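Phosphoribosylformylglycinamidine cyclo-ligase (Thermus thermophilus HB8, PDB 5AVM) probably catalyses the ATP-dependent ring closure of formylglycinamidine ribonucleotide to 5-aminoimidazole ribonucleotide in de novo purine synthesis. Local coordinates at residues Thr65-Ala70 with Trp150-Thr155; Asp82-Ser87 with Ala123-Ala128; Gly95-Phe100 with Leu230-Gly235; Arg222-Glu227 with Leu298-Val303; Ala242-Thr245 with Glu251-Pro254. All blocks are in the same frame, centred on the assembly; numbering follows the deposited sequence.

Contact 1 (Thr65-Ala70 with Trp150-Thr155); sequences TKTLLA and WDIAGT. With SO4 (sulfate ion), chain L.
Thr67 OG1 is hydrogen-bonded to Gly64 O, just before the segment, while both branches of the same side chain reach the strand at Ile152 and Trp150. With OG1 beside the backbone N (chi1 -60°) and held by Gly64 O, CG2 is directed at the strand. No hydrogen bond joins the two segments; the touch is van der Waals. Thr67 CG2 lies 3.9 Å from Ile152 CD1, 3.9 Å from Trp150 O and 4.0 Å from Trp150 CB, and Thr67 OG1 passes 3.8 Å from Ile152 CD1. The indole of Trp150 runs away from the helix toward Val114, Leu115 and Leu118 of helix 112-129. On the other side of the strand, both carboxylate oxygens of Asp151 are hydrogen-bonded by tyrosines of the second subunit, Tyr104 and Tyr145. Lys66 NZ, one residue before the threonine, is bonded to His186 O, Tyr190 OH and Arg219 O. Near Thr65 a sulfate, probably from the crystallisation liquor, accepts a weak bond from Thr65 N to its O2 (3.4 Å, nearly straight at 168°), and it is held further by Gly189 N and Tyr190 N. Backbone amides around a tetrahedral anion are consistent with a phosphate-binding site. Helix 66-72 thus packs on the first residues of strand 150-161, in the alpha/beta sheet domain of the PurM N-terminal family.

Contact 2 (Asp82-Ser87 with Ala123-Ala128); sequences DLVNHS and AEACRA
Val84 meets Ala125 and Cys126 in the tight part of this helix-helix contact, where the CA atoms of Val84 and Ala125 come to 6.3 Å. The isopropyl group straddles the alanine methyl: Ala125 CB is 3.8 Å from Val84 CB, and Val84 CG1 lies over the backbone at 4.0 Å from Ala125 O. With CG1 anti to the backbone N (chi1 170°), the other branch is left pointing at the cysteine, and Val84 CG2 touches Cys126 SG at 3.8 Å. Between the segments the contact is van der Waals, and the small alanine is consistent with so close an approach. Segment 82-87 of helix 79-92 is tied internally, since Leu83 O accepts from Ser87 N and from Ser87 OG (2.7 Å), the two donors lying on opposite faces of the carbonyl plane and the hydroxyl 42° out of it.

The other side of the second helix is loose. Glu124, Arg127 and Ala128 are exposed and make no contact with residues 82-87. At the margin Asn85 OD1 hydrogen-bonds His129 NE2, while Phe81 is touched by Glu124, Ala125 and Ala128. Beneath the tight part, Phe101 of strand 97-107 is touched by Leu83, Val84, Ser87 and Cys126. Helices 79-92 and 112-129 therefore pack side by side on one face of the N-terminal sheet, the second of them forming the beta-alpha-beta crossover from strand 97-107 to its parallel neighbour 137-140.

Contact 3 (Gly95-Phe100 with Leu230-Gly235); sequences GAEPLF and LLWEAG
Trp232, from the last turn of helix 225-233, lays the six-membered end of its indole against the Gly95-Glu97 corner, where Gly95 is the C-prime residue of the Schellman motif ending helix 79-92. The contact therefore joins the C-terminal domain to the start of strand 97-107 in the N-terminal domain.

Its polar component involves carbonyl oxygens at ring carbons, without any hydrogen bond across the segments. Ala96 O lies near the indole plane, at the edge, 3.6 Å from Trp232 CH2, so the C-H rim of the ring faces a partly negative oxygen. Gly95 O comes more obliquely, 3.8 Å from Trp232 CZ2. The positive phi of Gly95 (106°) would jam a side chain against the preceding carbonyl, which explains the glycine at this corner.

The apolar component is the aliphatic part of Glu97. Its chain runs antiparallel alongside the indole, Glu97 CG 3.4 Å and Glu97 CD 3.8 Å from Trp232 CZ3, while the carboxylate plane is turned 61° from the ring. Bending at chi2 (-149°) carries the acid group onward, and OE1 makes a salt bridge with Arg229, one turn before the tryptophan. Replacing the indole by the methyl of an alanine is likely to open a gap beside Glu97 and to deprive the carbonyls of Gly95 and Ala96 of the ring they face.

Backbone bonds close the helix behind the indole. Gly235, also with positive phi, completes a second Schellman motif, in which Gly235 N donates to Trp232 O at 2.9 Å.

Contact 4 (Arg222-Glu227 with Leu298-Val303); sequences RAYLKE and LGMVLV
The CD2-CE2 side of the Tyr224 ring meets Met300, Tyr224 CD2 lying 3.5 Å from Met300 CG and 3.7 Å from Met300 SD, with Tyr224 CE2 3.7 Å from the same CG. This is a Met-aromatic contact made at a classic beta bulge, where Gly299 and Met300 both face Leu180 of the neighbouring strand. The sulfur approaches obliquely: Met300 SD stands 4.9 Å from the centroid of the Tyr224 ring and 61° off the ring normal. A bend at chi3 (74°) folds the methionine's end. Beyond the ring, Met300 also packs on Ala241 and His243 of the adjoining edge strand.

Tyr224 occupies the N-cap position of helix 225-233. Its backbone is held by Asn89 of helix 79-92, whose side chain takes the bond from Tyr224 N and gives one to Arg222 O. Leu92 and Leu180 pack against the tyrosine as well, so the ring lies between helix 79-92 and the C-terminal sheet. The buried hydroxyl is satisfied by a hydrogen bond with Pro181 O, at the end of the strand that faces the bulge.

Gly299 is explained by the position of that hydroxyl. A beta carbon built on its backbone would collide with the tyrosine oxygen, whereas a glycine lets Tyr224 OH come to 3.4 Å from Gly299 CA.

Contact 5 (Ala242-Thr245 with Glu251-Pro254); sequences AHIT and ENLP
Asn252, in helix 248-252, can be followed outward across the chain of residues 243-245. Its CB rests 3.5 Å from His243 O and 3.9 Å from CD1 of Ile244, whose side chain crosses it at a slant. CG stands beside the backbone N (chi1 -61°), a setting that aims the amide at the turn. Asn252 OD1 passes 3.5 Å from Thr245 OG1. At the tip, the main partners of ND2 are Gly248 O and Gly246 O, with Thr245 O a weak third: Asn252 ND2 lies 3.1 Å from Thr245 O in a bent hydrogen bond (N-H...O angle 122°). With an alanine here, Gly246 O and Gly248 O would probably be left without this donor and the turn freer to move.

Behind the asparagine, the Ala242 methyl, CB, packs 3.6 Å from Asn252 O and 4.1 Å from Leu253 CD2. His243 points the other way, its ring nitrogens bonded to His221 and Asp90. The fold element is a glycine-containing turn that leads edge strand 240-243 of the C-terminal sheet straight into a short helix, closed by an asparagine side chain.

Contacts 1 and 2 belong to the N-terminal domain and lie 13 Å apart between centres; Lys66 NZ and Asp82 OD1 join them in a 3.0 Å salt bridge. Contacts 4 and 5 share the C-terminal sheet, their centres 11 Å apart, with a probable hydrogen bond of 2.8 Å from Ala242 N to Val301 O. Contact 3 crosses between the domains and shares helix 225-233 with contact 4, their centres 12 Å apart. Helix 79-92 supplies further bridges: Asn85 CG touches Ala223 CB of contact 4 at 3.5 Å, and His86 NE2 meets Thr245 CG2 of contact 5 at 3.5 Å. The sulfate lies at contact 1, whose nearest atoms are about 11 Å from contact 5.

Contact 1 (Thr65-Ala70 with Trp150-Thr155)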
# COMPACT_ATOMS: atom_id res chain seq x y z
N THR B 65 -12.11 -1.97 9.00
CA THR B 65 -13.57 -1.92 8.96
C THR B 65 -14.13 -0.64 9.59
O THR B 65 -15.29 -0.29 9.37
CB THR B 65 -14.16 -3.17 9.63
OG1 THR B 65 -13.90 -4.31 8.80
CG2 THR B 65 -15.66 -3.03 9.83
N LYS B 66 -13.30 0.06 10.36
CA LYS B 66 -13.75 1.31 10.98
C LYS B 66 -14.34 2.18 9.88
O LYS B 66 -15.23 2.99 10.12
CB LYS B 66 -12.59 2.06 11.62
CG LYS B 66 -12.99 3.37 12.29
CD LYS B 66 -11.87 3.89 13.18
CE LYS B 66 -12.33 5.06 14.05
NZ LYS B 66 -11.29 5.39 15.08
N THR B 67 -13.82 1.99 8.66
CA THR B 67 -14.25 2.74 7.49
C THR B 67 -15.74 2.59 7.23
O THR B 67 -16.42 3.56 6.89
CB THR B 67 -13.48 2.30 6.23
OG1 THR B 67 -12.08 2.52 6.43
CG2 THR B 67 -13.94 3.09 5.03
N LEU B 68 -16.26 1.38 7.38
CA LEU B 68 -17.68 1.14 7.15
C LEU B 68 -18.49 1.86 8.22
O LEU B 68 -19.54 2.44 7.93
CB LEU B 68 -17.96 -0.36 7.16
CG LEU B 68 -17.17 -1.08 6.07
CD1 LEU B 68 -17.37 -2.58 6.16
CD2 LEU B 68 -17.61 -0.55 4.71
N LEU B 69 -18.00 1.85 9.46
CA LEU B 69 -18.68 2.53 10.55
C LEU B 69 -18.79 4.03 10.27
O LEU B 69 -19.83 4.65 10.52
CB LEU B 69 -17.93 2.32 11.87
CG LEU B 69 -18.53 3.00 13.11
CD1 LEU B 69 -19.92 2.42 13.40
CD2 LEU B 69 -17.62 2.80 14.31
N ALA B 70 -17.71 4.61 9.74
CA ALA B 70 -17.65 6.03 9.43
C ALA B 70 -18.59 6.44 8.30
O ALA B 70 -19.27 7.46 8.39
CB ALA B 70 -16.21 6.43 9.07
N TRP B 150 -15.38 0.78 0.96
CA TRP B 150 -14.10 1.43 0.67
C TRP B 150 -12.99 0.78 1.49
O TRP B 150 -13.24 0.19 2.53
CB TRP B 150 -14.13 2.91 1.07
CG TRP B 150 -14.76 3.86 0.11
CD1 TRP B 150 -16.09 4.03 -0.12
CD2 TRP B 150 -14.08 4.80 -0.72
NE1 TRP B 150 -16.28 5.03 -1.05
CE2 TRP B 150 -15.06 5.52 -1.43
CE3 TRP B 150 -12.72 5.11 -0.93
CZ2 TRP B 150 -14.73 6.53 -2.34
CZ3 TRP B 150 -12.40 6.12 -1.83
CH2 TRP B 150 -13.40 6.81 -2.52
N ASP B 151 -11.76 0.90 1.01
CA ASP B 151 -10.60 0.36 1.71
C ASP B 151 -9.58 1.48 1.66
O ASP B 151 -9.14 1.90 0.59
CB ASP B 151 -10.05 -0.88 1.02
CG ASP B 151 -9.00 -1.60 1.86
OD1 ASP B 151 -8.30 -0.93 2.63
OD2 ASP B 151 -8.87 -2.83 1.73
N ILE B 152 -9.21 1.97 2.83
CA ILE B 152 -8.26 3.06 2.94
C ILE B 152 -6.95 2.52 3.48
O ILE B 152 -6.86 2.12 4.65
CB ILE B 152 -8.83 4.15 3.86
CG1 ILE B 152 -10.21 4.56 3.35
CG2 ILE B 152 -7.88 5.34 3.94
CD1 ILE B 152 -10.98 5.46 4.28
N ALA B 153 -5.94 2.47 2.61
CA ALA B 153 -4.62 1.97 2.97
C ALA B 153 -3.58 3.02 2.62
O ALA B 153 -3.88 3.99 1.93
CB ALA B 153 -4.32 0.69 2.23
N GLY B 154 -2.36 2.84 3.11
CA GLY B 154 -1.31 3.80 2.83
C GLY B 154 0.05 3.29 3.24
O GLY B 154 0.20 2.15 3.67
N THR B 155 1.06 4.14 3.08
CA THR B 155 2.43 3.77 3.45
C THR B 155 3.18 4.98 3.98
O THR B 155 3.09 6.06 3.40
CB THR B 155 3.19 3.20 2.24
OG1 THR B 155 2.62 1.94 1.89
CG2 THR B 155 4.67 3.00 2.57
S SO4 L . -10.97 -4.30 11.95
O1 SO4 L . -12.32 -4.80 11.64
O2 SO4 L . -10.16 -4.23 10.71
O3 SO4 L . -11.07 -2.95 12.54
O4 SO4 L . -10.33 -5.21 12.92

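Contact 2 (Asp82-Ser87 with Ala123-Ala128)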
# COMPACT_ATOMS: atom_id res chain seq x y z
N ASP B 82 -6.92 8.58 11.20
CA ASP B 82 -6.87 7.19 11.62
C ASP B 82 -5.74 6.46 10.91
O ASP B 82 -4.98 5.73 11.53
CB ASP B 82 -8.20 6.48 11.36
CG ASP B 82 -9.27 6.82 12.40
OD1 ASP B 82 -9.01 6.65 13.61
OD2 ASP B 82 -10.38 7.26 12.00
N LEU B 83 -5.64 6.66 9.60
CA LEU B 83 -4.60 6.00 8.81
C LEU B 83 -3.19 6.55 9.06
O LEU B 83 -2.26 5.80 9.36
CB LEU B 83 -4.92 6.12 7.32
CG LEU B 83 -3.90 5.49 6.37
CD1 LEU B 83 -3.63 4.05 6.78
CD2 LEU B 83 -4.43 5.57 4.95
N VAL B 84 -3.05 7.86 8.94
CA VAL B 84 -1.77 8.53 9.14
C VAL B 84 -1.22 8.29 10.54
O VAL B 84 -0.05 7.92 10.70
CB VAL B 84 -1.90 10.04 8.85
CG1 VAL B 84 -0.65 10.78 9.27
CG2 VAL B 84 -2.16 10.24 7.36
N ASN B 85 -2.06 8.50 11.55
CA ASN B 85 -1.64 8.31 12.94
C ASN B 85 -1.29 6.86 13.25
O ASN B 85 -0.39 6.60 14.05
CB ASN B 85 -2.73 8.79 13.89
CG ASN B 85 -2.84 10.29 13.91
OD1 ASN B 85 -2.14 10.97 13.15
ND2 ASN B 85 -3.71 10.82 14.76
N HIS B 86 -2.00 5.92 12.63
CA HIS B 86 -1.72 4.50 12.84
C HIS B 86 -0.38 4.20 12.16
O HIS B 86 0.42 3.42 12.66
CB HIS B 86 -2.85 3.67 12.22
CG HIS B 86 -2.69 2.19 12.39
ND1 HIS B 86 -3.77 1.35 12.50
CD2 HIS B 86 -1.60 1.40 12.38
CE1 HIS B 86 -3.35 0.09 12.56
NE2 HIS B 86 -2.04 0.10 12.49
N SER B 87 -0.15 4.86 11.03
CA SER B 87 1.09 4.68 10.27
C SER B 87 2.27 5.28 11.04
O SER B 87 3.36 4.70 11.08
CB SER B 87 0.98 5.36 8.89
OG SER B 87 -0.07 4.79 8.10
N ALA B 123 -4.84 14.92 3.85
CA ALA B 123 -3.99 16.09 3.68
C ALA B 123 -3.87 16.85 5.01
O ALA B 123 -2.82 17.42 5.33
CB ALA B 123 -4.56 16.99 2.61
N GLU B 124 -4.96 16.87 5.78
CA GLU B 124 -4.98 17.55 7.08
C GLU B 124 -4.17 16.79 8.13
O GLU B 124 -3.52 17.40 8.96
CB GLU B 124 -6.42 17.71 7.59
CG GLU B 124 -7.36 18.52 6.69
CD GLU B 124 -8.74 18.76 7.33
OE1 GLU B 124 -8.78 19.36 8.43
OE2 GLU B 124 -9.78 18.35 6.75
N ALA B 125 -4.21 15.46 8.07
CA ALA B 125 -3.50 14.60 9.02
C ALA B 125 -1.99 14.67 8.82
O ALA B 125 -1.22 14.68 9.78
CB ALA B 125 -3.97 13.17 8.89
N CYS B 126 -1.57 14.69 7.56
CA CYS B 126 -0.15 14.77 7.25
C CYS B 126 0.42 16.12 7.60
O CYS B 126 1.41 16.20 8.32
CB CYS B 126 0.09 14.49 5.77
SG CYS B 126 -0.16 12.79 5.30
N ARG B 127 -0.19 17.19 7.09
CA ARG B 127 0.34 18.51 7.38
C ARG B 127 0.25 18.83 8.87
O ARG B 127 0.94 19.72 9.36
CB ARG B 127 -0.35 19.59 6.54
CG ARG B 127 -1.80 19.87 6.83
CD ARG B 127 -2.33 21.02 5.96
NE ARG B 127 -1.67 22.30 6.23
CZ ARG B 127 -0.66 22.80 5.51
NH1 ARG B 127 -0.18 22.14 4.46
NH2 ARG B 127 -0.14 23.98 5.84
N ALA B 128 -0.58 18.08 9.60
CA ALA B 128 -0.73 18.27 11.04
C ALA B 128 0.54 17.79 11.73
O ALA B 128 0.87 18.24 12.83
CB ALA B 128 -1.93 17.48 11.55

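Contact 3 (Gly95-Phe100 with Leu230-Gly235)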
# COMPACT_ATOMS: atom_id res chain seq x y z
N GLY B 95 11.46 3.17 16.22
CA GLY B 95 12.37 4.20 16.69
C GLY B 95 12.59 5.27 15.64
O GLY B 95 13.48 6.11 15.77
N ALA B 96 11.74 5.28 14.62
CA ALA B 96 11.90 6.23 13.53
C ALA B 96 10.95 7.42 13.49
O ALA B 96 9.91 7.43 14.14
CB ALA B 96 11.82 5.48 12.20
N GLU B 97 11.35 8.42 12.70
CA GLU B 97 10.58 9.65 12.47
C GLU B 97 10.06 9.58 11.04
O GLU B 97 10.72 9.04 10.15
CB GLU B 97 11.45 10.90 12.61
CG GLU B 97 11.94 11.19 14.01
CD GLU B 97 12.10 12.67 14.25
OE1 GLU B 97 11.07 13.35 14.48
OE2 GLU B 97 13.25 13.16 14.18
N PRO B 98 8.86 10.14 10.79
CA PRO B 98 8.29 10.11 9.44
C PRO B 98 8.99 11.00 8.41
O PRO B 98 9.43 12.10 8.74
CB PRO B 98 6.84 10.51 9.67
CG PRO B 98 6.94 11.46 10.82
CD PRO B 98 7.93 10.77 11.74
N LEU B 99 9.08 10.51 7.17
CA LEU B 99 9.69 11.26 6.06
C LEU B 99 8.63 11.69 5.03
O LEU B 99 8.72 12.77 4.46
CB LEU B 99 10.77 10.43 5.36
CG LEU B 99 12.17 10.35 5.98
CD1 LEU B 99 13.04 9.40 5.15
CD2 LEU B 99 12.79 11.74 6.04
N PHE B 100 7.64 10.83 4.78
CA PHE B 100 6.58 11.15 3.84
C PHE B 100 5.54 10.02 3.76
O PHE B 100 5.84 8.87 4.08
CB PHE B 100 7.16 11.45 2.45
CG PHE B 100 7.98 10.33 1.85
CD1 PHE B 100 7.36 9.23 1.27
CD2 PHE B 100 9.37 10.40 1.84
CE1 PHE B 100 8.11 8.21 0.69
CE2 PHE B 100 10.13 9.39 1.26
CZ PHE B 100 9.50 8.29 0.68
N LEU B 230 9.58 14.28 22.64
CA LEU B 230 9.88 14.83 23.96
C LEU B 230 10.88 13.96 24.68
O LEU B 230 11.74 14.45 25.42
CB LEU B 230 8.60 14.92 24.80
CG LEU B 230 7.49 15.83 24.28
CD1 LEU B 230 6.30 15.74 25.22
CD2 LEU B 230 8.00 17.26 24.16
N LEU B 231 10.78 12.65 24.48
CA LEU B 231 11.69 11.71 25.11
C LEU B 231 13.02 11.67 24.38
O LEU B 231 14.07 11.50 24.99
CB LEU B 231 11.07 10.32 25.13
CG LEU B 231 9.80 10.19 25.96
CD1 LEU B 231 9.18 8.82 25.70
CD2 LEU B 231 10.11 10.38 27.43
N TRP B 232 12.98 11.82 23.06
CA TRP B 232 14.22 11.81 22.28
C TRP B 232 15.05 13.05 22.63
O TRP B 232 16.24 12.95 22.91
CB TRP B 232 13.92 11.78 20.78
CG TRP B 232 13.36 10.46 20.29
CD1 TRP B 232 13.63 9.22 20.80
CD2 TRP B 232 12.49 10.26 19.17
NE1 TRP B 232 12.98 8.26 20.06
CE2 TRP B 232 12.28 8.87 19.06
CE3 TRP B 232 11.87 11.12 18.25
CZ2 TRP B 232 11.47 8.31 18.06
CZ3 TRP B 232 11.06 10.56 17.26
CH2 TRP B 232 10.87 9.17 17.17
N GLU B 233 14.40 14.21 22.61
CA GLU B 233 15.10 15.45 22.91
C GLU B 233 15.65 15.44 24.33
O GLU B 233 16.57 16.20 24.63
CB GLU B 233 14.16 16.64 22.72
CG GLU B 233 13.67 16.78 21.29
CD GLU B 233 13.12 18.17 20.99
OE1 GLU B 233 13.85 19.16 21.20
OE2 GLU B 233 11.95 18.26 20.54
N ALA B 234 15.09 14.59 25.17
CA ALA B 234 15.52 14.48 26.56
C ALA B 234 16.51 13.33 26.79
O ALA B 234 16.96 13.11 27.92
CB ALA B 234 14.31 14.33 27.48
N GLY B 235 16.82 12.60 25.73
CA GLY B 235 17.76 11.49 25.84
C GLY B 235 17.32 10.31 26.69
O GLY B 235 18.15 9.61 27.26

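Contact 4 (Arg222-Glu227 with Leu298-Val303)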
# COMPACT_ATOMS: atom_id res chain seq x y z
N ARG B 222 -4.92 7.82 17.86
CA ARG B 222 -3.99 8.80 18.42
C ARG B 222 -2.52 8.58 18.05
O ARG B 222 -2.00 7.47 18.16
CB ARG B 222 -4.14 8.81 19.94
CG ARG B 222 -3.30 9.84 20.67
CD ARG B 222 -3.77 9.98 22.11
NE ARG B 222 -5.12 10.55 22.16
CZ ARG B 222 -5.89 10.59 23.24
NH1 ARG B 222 -5.47 10.07 24.39
NH2 ARG B 222 -7.10 11.14 23.18
N ALA B 223 -1.86 9.65 17.62
CA ALA B 223 -0.44 9.61 17.25
C ALA B 223 0.41 9.98 18.45
O ALA B 223 0.07 10.88 19.21
CB ALA B 223 -0.16 10.57 16.11
N TYR B 224 1.54 9.29 18.62
CA TYR B 224 2.45 9.56 19.73
C TYR B 224 3.78 10.16 19.29
O TYR B 224 4.79 10.02 19.99
CB TYR B 224 2.69 8.26 20.51
CG TYR B 224 1.41 7.69 21.05
CD1 TYR B 224 0.70 8.36 22.05
CD2 TYR B 224 0.86 6.54 20.51
CE1 TYR B 224 -0.54 7.89 22.48
CE2 TYR B 224 -0.37 6.06 20.93
CZ TYR B 224 -1.06 6.74 21.91
OH TYR B 224 -2.29 6.27 22.31
N LEU B 225 3.77 10.84 18.15
CA LEU B 225 4.99 11.46 17.64
C LEU B 225 5.47 12.56 18.60
O LEU B 225 6.66 12.61 18.96
CB LEU B 225 4.75 12.03 16.23
CG LEU B 225 5.94 12.60 15.44
CD1 LEU B 225 7.09 11.61 15.42
CD2 LEU B 225 5.50 12.93 14.01
N LYS B 226 4.55 13.42 19.02
CA LYS B 226 4.88 14.51 19.93
C LYS B 226 5.52 13.93 21.20
O LYS B 226 6.54 14.43 21.68
CB LYS B 226 3.60 15.30 20.25
CG LYS B 226 2.87 15.74 18.97
CD LYS B 226 1.55 16.47 19.21
CE LYS B 226 1.75 17.91 19.68
NZ LYS B 226 0.45 18.63 19.85
N GLU B 227 4.94 12.85 21.72
CA GLU B 227 5.46 12.19 22.91
C GLU B 227 6.92 11.81 22.70
O GLU B 227 7.82 12.38 23.32
CB GLU B 227 4.68 10.91 23.20
CG GLU B 227 3.57 11.05 24.22
CD GLU B 227 2.35 11.76 23.70
OE1 GLU B 227 2.25 11.98 22.47
OE2 GLU B 227 1.46 12.08 24.53
N LEU B 298 -4.64 0.90 25.98
CA LEU B 298 -3.20 0.80 25.77
C LEU B 298 -2.89 1.18 24.32
O LEU B 298 -2.91 0.32 23.45
CB LEU B 298 -2.73 -0.62 26.06
CG LEU B 298 -3.03 -1.13 27.48
CD1 LEU B 298 -2.80 -2.61 27.56
CD2 LEU B 298 -2.15 -0.39 28.48
N GLY B 299 -2.62 2.46 24.08
CA GLY B 299 -2.32 2.91 22.73
C GLY B 299 -0.95 2.44 22.28
O GLY B 299 -0.75 2.06 21.12
N MET B 300 0.01 2.47 23.21
CA MET B 300 1.37 2.02 22.95
C MET B 300 2.01 1.61 24.26
O MET B 300 1.75 2.23 25.28
CB MET B 300 2.22 3.13 22.31
CG MET B 300 2.09 3.24 20.80
SD MET B 300 3.55 3.99 20.07
CE MET B 300 4.71 2.67 20.21
N VAL B 301 2.83 0.57 24.23
CA VAL B 301 3.51 0.12 25.44
C VAL B 301 5.00 0.30 25.21
O VAL B 301 5.54 -0.09 24.18
CB VAL B 301 3.23 -1.38 25.75
CG1 VAL B 301 3.94 -1.77 27.05
CG2 VAL B 301 1.72 -1.62 25.88
N LEU B 302 5.67 0.92 26.18
CA LEU B 302 7.10 1.15 26.10
C LEU B 302 7.86 0.25 27.08
O LEU B 302 7.46 0.08 28.24
CB LEU B 302 7.41 2.62 26.41
CG LEU B 302 7.30 3.64 25.27
CD1 LEU B 302 6.08 3.40 24.43
CD2 LEU B 302 7.25 5.04 25.87
N VAL B 303 8.94 -0.34 26.60
CA VAL B 303 9.77 -1.20 27.42
C VAL B 303 11.10 -0.46 27.58
O VAL B 303 11.80 -0.20 26.61
CB VAL B 303 10.02 -2.56 26.74
CG1 VAL B 303 10.67 -3.51 27.71
CG2 VAL B 303 8.70 -3.12 26.23

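Contact 5 (Ala242-Thr245 with Glu251-Pro254)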
# COMPACT_ATOMS: atom_id res chain seq x y z
N ALA B 242 5.65 -1.16 21.61
CA ALA B 242 4.63 -1.91 20.91
C ALA B 242 3.44 -1.02 20.65
O ALA B 242 2.97 -0.32 21.54
CB ALA B 242 4.21 -3.12 21.73
N HIS B 243 2.98 -1.03 19.40
CA HIS B 243 1.80 -0.28 19.04
C HIS B 243 0.73 -1.35 19.20
O HIS B 243 0.85 -2.42 18.60
CB HIS B 243 1.88 0.17 17.58
CG HIS B 243 0.78 1.11 17.19
ND1 HIS B 243 0.37 1.27 15.89
CD2 HIS B 243 0.02 1.95 17.93
CE1 HIS B 243 -0.60 2.17 15.84
NE2 HIS B 243 -0.84 2.60 17.06
N ILE B 244 -0.27 -1.08 20.03
CA ILE B 244 -1.35 -2.05 20.28
C ILE B 244 -2.47 -1.92 19.26
O ILE B 244 -3.42 -1.14 19.43
CB ILE B 244 -1.92 -1.89 21.71
CG1 ILE B 244 -0.77 -1.92 22.72
CG2 ILE B 244 -2.93 -3.00 22.01
CD1 ILE B 244 0.22 -3.05 22.50
N THR B 245 -2.34 -2.71 18.21
CA THR B 245 -3.28 -2.73 17.11
C THR B 245 -3.99 -4.08 17.05
O THR B 245 -4.29 -4.66 18.09
CB THR B 245 -2.53 -2.44 15.79
OG1 THR B 245 -1.42 -3.34 15.67
CG2 THR B 245 -2.00 -1.01 15.79
N GLU B 251 -1.15 -10.01 21.55
CA GLU B 251 -0.41 -10.30 20.33
C GLU B 251 0.77 -9.36 20.11
O GLU B 251 1.90 -9.80 19.89
CB GLU B 251 -1.34 -10.20 19.13
CG GLU B 251 -0.63 -10.39 17.80
CD GLU B 251 -1.48 -9.94 16.64
OE1 GLU B 251 -2.56 -10.54 16.41
OE2 GLU B 251 -1.06 -8.98 15.95
N ASN B 252 0.50 -8.07 20.20
CA ASN B 252 1.50 -7.04 19.96
C ASN B 252 2.64 -6.84 20.94
O ASN B 252 3.76 -6.53 20.52
CB ASN B 252 0.77 -5.72 19.73
CG ASN B 252 -0.14 -5.78 18.54
OD1 ASN B 252 0.31 -5.86 17.41
ND2 ASN B 252 -1.44 -5.77 18.79
N LEU B 253 2.41 -7.02 22.23
CA LEU B 253 3.50 -6.81 23.17
C LEU B 253 4.61 -7.86 23.05
O LEU B 253 5.78 -7.51 22.95
CB LEU B 253 2.99 -6.78 24.62
CG LEU B 253 3.37 -5.56 25.48
CD1 LEU B 253 3.18 -5.93 26.94
CD2 LEU B 253 4.82 -5.13 25.25
N PRO B 254 4.26 -9.15 23.04
CA PRO B 254 5.29 -10.18 22.93
C PRO B 254 6.28 -10.00 21.77
O PRO B 254 7.37 -10.57 21.79
CB PRO B 254 4.48 -11.47 22.81
CG PRO B 254 3.30 -11.18 23.69
CD PRO B 254 2.94 -9.76 23.29